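Local coordinates for tyrosine-protein kinase receptor torso (Bombyx mori, PDB 5AOQ), which senses prothoracicotropic hormone (PTTH) as a cell-surface receptor tyrosine kinase that helps initiate metamorphosis, and is represented here by its extracellular domain, at residues K47-F50 and E51-G54; W206-A209 and H210-F213; P248-F251 and L252-E256. All coordinates share one frame; numbering follows the deposited sequence.

Contact 1 of 3, residues K47-F50 and E51-G54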
# COMPACT_ATOMS: atom_id res chain seq x y z
N LYS A 47 26.08 -14.42 -3.80
CA LYS A 47 26.66 -14.86 -5.07
C LYS A 47 25.63 -15.58 -5.94
O LYS A 47 25.94 -16.58 -6.58
CB LYS A 47 27.87 -15.75 -4.80
CG LYS A 47 28.85 -15.15 -3.80
CD LYS A 47 29.36 -13.79 -4.27
CE LYS A 47 30.24 -13.11 -3.23
NZ LYS A 47 30.73 -11.79 -3.71
N THR A 48 24.42 -15.04 -5.96
CA THR A 48 23.36 -15.58 -6.81
C THR A 48 23.54 -15.05 -8.23
O THR A 48 23.48 -13.84 -8.47
CB THR A 48 21.96 -15.20 -6.30
OG1 THR A 48 21.83 -15.56 -4.92
CG2 THR A 48 20.88 -15.89 -7.12
N ASN A 49 23.75 -15.97 -9.16
CA ASN A 49 23.98 -15.65 -10.57
C ASN A 49 23.10 -16.51 -11.46
O ASN A 49 23.29 -17.73 -11.53
CB ASN A 49 25.46 -15.84 -10.92
CG ASN A 49 25.85 -15.15 -12.21
OD1 ASN A 49 25.06 -15.07 -13.15
ND2 ASN A 49 27.08 -14.65 -12.26
N PHE A 50 22.15 -15.89 -12.15
CA PHE A 50 21.23 -16.61 -13.02
C PHE A 50 21.85 -16.91 -14.38
O PHE A 50 21.38 -17.79 -15.11
CB PHE A 50 19.94 -15.83 -13.21
CG PHE A 50 19.01 -15.90 -12.03
CD1 PHE A 50 18.08 -16.92 -11.94
CD2 PHE A 50 19.06 -14.96 -11.03
CE1 PHE A 50 17.22 -17.00 -10.87
CE2 PHE A 50 18.20 -15.03 -9.95
CZ PHE A 50 17.28 -16.05 -9.87
N GLU A 51 22.89 -16.16 -14.73
CA GLU A 51 23.52 -16.30 -16.04
C GLU A 51 24.60 -17.38 -16.04
O GLU A 51 25.05 -17.81 -17.10
CB GLU A 51 24.11 -14.95 -16.47
CG GLU A 51 23.03 -13.94 -16.86
CD GLU A 51 23.59 -12.57 -17.21
OE1 GLU A 51 24.38 -12.03 -16.41
OE2 GLU A 51 23.25 -12.05 -18.29
N GLU A 52 24.99 -17.83 -14.85
CA GLU A 52 25.98 -18.89 -14.70
C GLU A 52 25.32 -20.23 -14.39
O GLU A 52 26.00 -21.24 -14.22
CB GLU A 52 26.98 -18.55 -13.59
CG GLU A 52 27.92 -17.41 -13.93
CD GLU A 52 28.97 -17.19 -12.85
OE1 GLU A 52 28.75 -17.63 -11.71
OE2 GLU A 52 30.01 -16.57 -13.16
N THR A 53 23.99 -20.25 -14.33
CA THR A 53 23.25 -21.46 -14.00
C THR A 53 22.86 -22.23 -15.26
O THR A 53 22.56 -21.62 -16.29
CB THR A 53 21.97 -21.13 -13.20
OG1 THR A 53 22.29 -20.22 -12.14
CG2 THR A 53 21.35 -22.39 -12.62
N GLY A 54 22.87 -23.55 -15.17
CA GLY A 54 22.60 -24.41 -16.31
C GLY A 54 21.25 -25.10 -16.22
O GLY A 54 20.37 -24.66 -15.48
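Asn49 turns its side chain forward over the next residues of the same loop, where its amide oxygen meets the backbone of Glu51 and Glu52. The OD1 atom of Asn49 accepts a hydrogen bond from Glu51 N at 2.9 Å, with the donor tilted 16° from the carbonyl plane, and a second, weak bond from Glu52 N. Asn49 CG lies anti to its own backbone nitrogen (chi1 -163°), which swings the amide beside the carbonyl carbon and on toward these amides. A little further along, the hydroxyl of Thr53 reaches back to the start of the turn: OG1 donates to Asn49 O at 2.8 Å, lying in the carbonyl plane. An alanine in place of Asn49 would remove the amide oxygen and would probably leave the Glu51 and Glu52 N-H groups without this acceptor and the bend freer to move.

The tight side is that of Phe50, whose ring leaves the turn and is buried against Leu23, Val30, Leu131 and Trp134. The opposite character belongs to the acidic residues, which are exposed. The carboxylate of Glu52 stacks on the amide of Asn49, their planes 9° apart and Asn49 ND2 3.2 Å from Glu52 CD, but no hydrogen bond joins them. Glu51 extends away from Asn49, alongside Pro20 and Lys24. The bond from an asparagine oxygen to the amide two residues on defines an Asx turn, set here in the loop that leads from helix 27-38 to strand 55-56 of the first fibronectin type III domain.

Contact 2 of 3, residues W206-A209 and H210-F213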
# COMPACT_ATOMS: atom_id res chain seq x y z
N TRP A 206 -4.31 -23.94 1.83
CA TRP A 206 -3.62 -24.86 0.92
C TRP A 206 -4.42 -26.16 0.84
O TRP A 206 -5.30 -26.39 1.66
CB TRP A 206 -2.20 -25.12 1.41
CG TRP A 206 -1.40 -23.88 1.63
CD1 TRP A 206 -1.15 -23.26 2.83
CD2 TRP A 206 -0.74 -23.09 0.63
NE1 TRP A 206 -0.38 -22.15 2.63
CE2 TRP A 206 -0.12 -22.01 1.29
CE3 TRP A 206 -0.63 -23.19 -0.76
CZ2 TRP A 206 0.62 -21.05 0.61
CZ3 TRP A 206 0.10 -22.23 -1.43
CH2 TRP A 206 0.71 -21.17 -0.75
N PRO A 207 -4.11 -27.02 -0.14
CA PRO A 207 -5.00 -28.18 -0.29
C PRO A 207 -4.88 -29.18 0.85
O PRO A 207 -3.81 -29.73 1.09
CB PRO A 207 -4.55 -28.80 -1.62
CG PRO A 207 -3.13 -28.40 -1.77
CD PRO A 207 -2.95 -27.09 -1.05
N THR A 208 -5.99 -29.40 1.56
CA THR A 208 -6.04 -30.35 2.66
C THR A 208 -7.12 -31.39 2.42
O THR A 208 -7.95 -31.24 1.52
CB THR A 208 -6.32 -29.65 4.01
OG1 THR A 208 -7.61 -29.04 3.97
CG2 THR A 208 -5.27 -28.59 4.29
N ALA A 209 -7.10 -32.45 3.22
CA ALA A 209 -8.12 -33.49 3.13
C ALA A 209 -9.48 -32.92 3.49
O ALA A 209 -10.49 -33.23 2.85
CB ALA A 209 -7.77 -34.66 4.04
N HIS A 210 -9.50 -32.08 4.52
CA HIS A 210 -10.73 -31.43 4.97
C HIS A 210 -10.40 -30.02 5.46
O HIS A 210 -9.70 -29.85 6.46
CB HIS A 210 -11.41 -32.24 6.07
CG HIS A 210 -11.59 -33.68 5.73
ND1 HIS A 210 -12.56 -34.12 4.86
CD2 HIS A 210 -10.91 -34.79 6.13
CE1 HIS A 210 -12.48 -35.44 4.74
NE2 HIS A 210 -11.49 -35.87 5.50
N PRO A 211 -10.90 -28.99 4.75
CA PRO A 211 -10.56 -27.61 5.13
C PRO A 211 -11.23 -27.16 6.42
O PRO A 211 -12.33 -27.63 6.74
CB PRO A 211 -11.06 -26.79 3.95
CG PRO A 211 -12.20 -27.58 3.41
CD PRO A 211 -11.82 -29.02 3.60
N SER A 212 -10.57 -26.27 7.15
CA SER A 212 -11.11 -25.73 8.39
C SER A 212 -10.60 -24.32 8.60
O SER A 212 -9.46 -24.01 8.26
CB SER A 212 -10.71 -26.62 9.58
OG SER A 212 -9.31 -26.67 9.72
N PHE A 213 -11.45 -23.46 9.16
CA PHE A 213 -11.09 -22.07 9.38
C PHE A 213 -11.42 -21.62 10.79
O PHE A 213 -12.58 -21.69 11.21
CB PHE A 213 -11.80 -21.18 8.36
CG PHE A 213 -11.46 -19.72 8.49
CD1 PHE A 213 -10.20 -19.26 8.15
CD2 PHE A 213 -12.40 -18.81 8.94
CE1 PHE A 213 -9.88 -17.92 8.27
CE2 PHE A 213 -12.09 -17.47 9.05
CZ PHE A 213 -10.82 -17.03 8.72
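Between Thr208 and Pro211 the chain bends sharply, bringing their CA atoms 5.8 Å apart. Ala209 is helical in its backbone angles (phi -64°, psi -41°) and His210 extended, the combination of a type VIII beta turn. Such a turn lacks the usual closing hydrogen bond, and Pro211, in its fourth position, has no N-H to donate. The turn belongs to the link from strand 198-205 to strand 212-218, which carries the chain from the four-stranded to the three-stranded sheet of the second fibronectin type III sandwich, the domain that binds PTTH. Among the side chains, Thr208 reaches across the bend: its hydroxyl sits between the backbone nitrogen and the carbonyl carbon (chi1 64°), and this turns OG1 inward, 3.3 Å from His210 C and 4.1 Å from Pro211 CB. His210 stands on the outer, exposed part of the turn. Its imidazole has Ala209 O over one face, 3.1 Å from His210 CG, while the methyl CB of Ala209 approaches His210 CD2 at 3.8 Å. Pro211 is buried instead, its ring touching Phe189, Trp179 and Thr181.

Contact 3 of 3, residues P248-F251 and L252-E256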
# COMPACT_ATOMS: atom_id res chain seq x y z
N PRO A 248 -23.60 -23.06 27.21
CA PRO A 248 -23.74 -23.51 28.60
C PRO A 248 -22.80 -22.83 29.59
O PRO A 248 -23.24 -22.41 30.66
CB PRO A 248 -23.42 -25.00 28.51
CG PRO A 248 -23.80 -25.39 27.14
CD PRO A 248 -23.48 -24.20 26.28
N GLU A 249 -21.53 -22.71 29.23
CA GLU A 249 -20.54 -22.13 30.13
C GLU A 249 -20.76 -20.63 30.30
O GLU A 249 -20.31 -20.05 31.29
CB GLU A 249 -19.12 -22.41 29.63
CG GLU A 249 -18.06 -22.18 30.69
CD GLU A 249 -16.74 -22.87 30.39
OE1 GLU A 249 -16.61 -23.46 29.29
OE2 GLU A 249 -15.84 -22.83 31.24
N CYS A 250 -21.45 -20.01 29.35
CA CYS A 250 -21.81 -18.61 29.47
C CYS A 250 -23.00 -18.46 30.41
O CYS A 250 -22.97 -17.66 31.35
CB CYS A 250 -22.16 -18.00 28.11
SG CYS A 250 -22.42 -16.20 28.16
N PHE A 251 -24.04 -19.24 30.14
CA PHE A 251 -25.28 -19.18 30.90
C PHE A 251 -25.06 -19.54 32.36
O PHE A 251 -25.56 -18.87 33.26
CB PHE A 251 -26.32 -20.11 30.27
CG PHE A 251 -27.69 -19.98 30.85
CD1 PHE A 251 -28.44 -18.83 30.65
CD2 PHE A 251 -28.26 -21.01 31.58
CE1 PHE A 251 -29.71 -18.70 31.17
CE2 PHE A 251 -29.53 -20.89 32.11
CZ PHE A 251 -30.25 -19.74 31.90
N LEU A 252 -24.29 -20.60 32.60
CA LEU A 252 -24.01 -21.06 33.96
C LEU A 252 -23.19 -20.06 34.76
O LEU A 252 -23.48 -19.80 35.93
CB LEU A 252 -23.30 -22.41 33.93
CG LEU A 252 -24.14 -23.61 33.50
CD1 LEU A 252 -23.28 -24.86 33.35
CD2 LEU A 252 -25.27 -23.86 34.49
N ASN A 253 -22.17 -19.49 34.13
CA ASN A 253 -21.27 -18.56 34.82
C ASN A 253 -21.79 -17.12 34.75
O ASN A 253 -21.02 -16.17 34.86
CB ASN A 253 -19.87 -18.65 34.22
CG ASN A 253 -19.21 -19.99 34.46
OD1 ASN A 253 -18.66 -20.60 33.54
ND2 ASN A 253 -19.26 -20.47 35.70
N ASN A 254 -23.10 -16.98 34.56
CA ASN A 254 -23.76 -15.68 34.63
C ASN A 254 -25.14 -15.82 35.26
O ASN A 254 -25.63 -16.93 35.47
CB ASN A 254 -23.88 -15.05 33.24
CG ASN A 254 -22.62 -14.32 32.82
OD1 ASN A 254 -21.93 -13.71 33.65
ND2 ASN A 254 -22.30 -14.37 31.53
N MET A 255 -25.77 -14.69 35.56
CA MET A 255 -27.11 -14.70 36.14
C MET A 255 -28.10 -15.17 35.08
O MET A 255 -27.90 -14.93 33.89
CB MET A 255 -27.48 -13.31 36.66
CG MET A 255 -26.59 -12.82 37.78
SD MET A 255 -26.88 -11.09 38.22
CE MET A 255 -25.52 -10.79 39.34
N GLU A 256 -29.15 -15.84 35.53
CA GLU A 256 -30.03 -16.59 34.63
C GLU A 256 -31.48 -16.14 34.72
O GLU A 256 -32.26 -16.71 35.49
CB GLU A 256 -29.93 -18.09 34.94
CG GLU A 256 -28.52 -18.65 34.85
CD GLU A 256 -28.47 -20.15 35.08
OE1 GLU A 256 -29.52 -20.74 35.41
OE2 GLU A 256 -27.38 -20.74 34.93
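Glu256 folds back over the ring of Phe251, five residues earlier, as the chain leaves the short helix 248-252. The glutamate begins above the far end of the ring, where its CB lies 3.5 Å from Phe251 CZ. The next atom, CG, sits over the face, 3.7 Å from the ring centroid and 16° off the ring normal, and makes a CH-pi contact. From there the extended chain takes CD over the same face to CE2, and the carboxylate comes down nearly flat on the ring, the two planes 18° apart. Of its oxygens, OE1 is nearest Phe251 CE2 at 3.3 Å, whereas OE2 lies by CD2 and approaches Phe251 O at 3.1 Å, an approach of two acceptors and not a hydrogen bond. Phe251 CG is anti to its backbone nitrogen (chi1 -172°), a turn that sets the ring under the returning glutamate.

Behind this pair Leu252 N donates to Pro248 O at 2.9 Å in a nearly straight bond, the helical pattern, and a weak bond from Asn253 N to Glu249 O follows. Beyond it a weak bond from Asn254 N to Phe251 O, three residues back, marks a tighter turn as the chain leaves. On another side of the turn, Cys250 is buried and forms the disulfide with Cys244, tying the helix to the segment before it; Ile165 of strand 159-167 also touches it. What holds Glu256 on Phe251 is probably the aliphatic part of the glutamate, its CG over the ring face; the carboxylate has no hydrogen bond to Phe251.

Overall arrangement
The three contacts follow one another along the chain and none touches another. Contact 1 lies in the first fibronectin type III domain and contact 2 in the second, on opposite sides of the chain's centre, with their own centres 37 Å apart. Contact 3 lies beyond, near the C-terminal end of the modelled chain, its centre 34 Å from that of contact 2 and 66 Å from that of contact 1. Lys204 and Asp190, implicated in PTTH binding, lie about 11 Å, side chain to side chain, from Thr208 and Pro211 of contact 2 respectively. An N-acetylglucosamine of a glycan attached to the protein itself lies about 9 Å from the Pro211 side chain.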